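Local coordinates for inositol monophosphatase family protein (Staphylococcus aureus, PDB 5I3S) that probably hydrolyses the phosphate ester of inositol monophosphate or a related sugar phosphate, at residues Lys109-Gly113 with His125-Gly129. Numbering follows the deposited sequence.
Sequences KPYAG and HAKVG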
loop_
_atom_site.group_PDB
_atom_site.type_symbol
_atom_site.label_atom_id
_atom_site.label_comp_id
_atom_site.label_asym_id
_atom_site.label_seq_id
_atom_site.Cartn_x
_atom_site.Cartn_y
_atom_site.Cartn_z
ATOM N N LYS A 109 -22.462 10.212 20.571
ATOM C CA LYS A 109 -21.147 10.063 21.180
ATOM C C LYS A 109 -20.537 8.677 20.851
ATOM O O LYS A 109 -21.240 7.658 20.953
ATOM C CB LYS A 109 -21.260 10.293 22.697
ATOM C CG LYS A 109 -20.792 11.681 23.173
ATOM C CD LYS A 109 -19.344 11.659 23.689
ATOM C CE LYS A 109 -18.578 12.962 23.450
ATOM N NZ LYS A 109 -18.111 13.102 22.033
ATOM N N PRO A 110 -19.240 8.638 20.441
ATOM C CA PRO A 110 -18.518 7.389 20.162
ATOM C C PRO A 110 -18.528 6.345 21.282
ATOM O O PRO A 110 -18.089 6.653 22.386
ATOM C CB PRO A 110 -17.072 7.856 19.944
ATOM C CG PRO A 110 -17.174 9.284 19.547
ATOM C CD PRO A 110 -18.403 9.828 20.203
ATOM N N TYR A 111 -18.969 5.116 20.994
ATOM C CA TYR A 111 -18.924 4.020 21.983
ATOM C C TYR A 111 -17.860 2.999 21.587
ATOM O O TYR A 111 -16.976 2.705 22.367
ATOM C CB TYR A 111 -20.302 3.349 22.105
ATOM C CG TYR A 111 -20.385 2.010 22.859
ATOM C CD1 TYR A 111 -20.430 1.953 24.270
ATOM C CD2 TYR A 111 -20.498 0.808 22.166
ATOM C CE1 TYR A 111 -20.547 0.728 24.947
ATOM C CE2 TYR A 111 -20.599 -0.416 22.832
ATOM C CZ TYR A 111 -20.626 -0.466 24.221
ATOM O OH TYR A 111 -20.727 -1.725 24.865
ATOM N N ALA A 112 -17.934 2.463 20.380
ATOM C CA ALA A 112 -17.003 1.416 19.975
ATOM C C ALA A 112 -16.698 1.521 18.482
ATOM O O ALA A 112 -17.544 1.990 17.733
ATOM C CB ALA A 112 -17.605 0.047 20.290
ATOM N N GLY A 113 -15.513 1.072 18.075
ATOM C CA GLY A 113 -15.160 0.933 16.665
ATOM C C GLY A 113 -14.447 -0.386 16.284
ATOM O O GLY A 113 -13.666 -0.979 17.102
ATOM N N HIS A 125 -9.979 -3.178 16.906
ATOM C CA HIS A 125 -11.119 -2.871 17.743
ATOM C C HIS A 125 -10.734 -2.121 19.031
ATOM O O HIS A 125 -9.576 -2.145 19.488
ATOM C CB HIS A 125 -11.957 -4.147 18.031
ATOM C CG HIS A 125 -11.215 -5.188 18.796
ATOM N ND1 HIS A 125 -11.540 -5.541 20.090
ATOM C CD2 HIS A 125 -10.146 -5.949 18.453
ATOM C CE1 HIS A 125 -10.688 -6.467 20.512
ATOM N NE2 HIS A 125 -9.844 -6.736 19.535
ATOM N N ALA A 126 -11.736 -1.431 19.577
ATOM C CA ALA A 126 -11.557 -0.441 20.653
ATOM C C ALA A 126 -12.926 -0.084 21.201
ATOM O O ALA A 126 -13.872 0.119 20.431
ATOM C CB ALA A 126 -10.888 0.800 20.114
ATOM N N LYS A 127 -13.070 -0.088 22.509
ATOM C CA LYS A 127 -14.271 0.466 23.127
ATOM C C LYS A 127 -13.787 1.767 23.652
ATOM O O LYS A 127 -12.689 1.800 24.187
ATOM C CB LYS A 127 -14.813 -0.451 24.231
ATOM C CG LYS A 127 -15.911 0.167 25.088
ATOM C CD LYS A 127 -16.584 -0.849 26.008
ATOM C CE LYS A 127 -17.297 -0.212 27.219
ATOM N NZ LYS A 127 -17.800 1.188 27.056
ATOM N N VAL A 128 -14.541 2.851 23.456
ATOM C CA VAL A 128 -14.093 4.179 23.957
ATOM C C VAL A 128 -13.690 4.052 25.447
ATOM O O VAL A 128 -14.423 3.456 26.234
ATOM C CB VAL A 128 -15.132 5.326 23.718
ATOM C CG1 VAL A 128 -16.341 5.137 24.602
ATOM C CG2 VAL A 128 -14.526 6.694 24.017
ATOM N N GLY A 129 -12.521 4.574 25.818
ATOM C CA GLY A 129 -12.013 4.481 27.209
ATOM C C GLY A 129 -11.184 3.250 27.604
ATOM O O GLY A 129 -10.477 3.285 28.605
#
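A chi1 of 170° sets CG of Lys127 opposite the backbone N, and the chain runs on extended until it bends at chi4; the ammonium end thus reaches across to the ring of Tyr111, which chi1 167° has likewise carried over to the other strand's side chain. NZ comes obliquely to the ring, 3.5 Å from CE1 of Tyr111, and CE lies just behind it. Beneath this pair the backbones are stitched together. Val128 N gives a short, nearly straight bond to Tyr111 O (2.7 Å), tilted 24° from the carbonyl plane. Further along, Gly113 N donates to Ala126 O at 3.0 Å, and a weak return bond runs from Ala126 N to Gly113 O. Between the Val128-Tyr111 bond and the Gly113-Ala126 pair, Ala112 and Lys127 form a non-hydrogen-bonded pair. This is the open end of an antiparallel beta hairpin, strands 109-117 and 122-127, in the large mixed sheet of the sugar phosphatase fold. On the side facing strand 99-106, Tyr111 and Ala112 both pair with Ile104, a classic beta bulge in strand 109-117. Helix 2-24 covers the face carrying Ala112 and Lys127, with Tyr4 touching both; helix 206-218 packs on Ala126 from the other. Val128, beyond the end of its strand, turns CG1 onto the peptide oxygens of the first strand, 3.2 Å from Pro110 O. The ring of His125 leads away from the hairpin partner, ND1 hydrogen-bonded to Tyr4 OH and NE2 to Gly135 O.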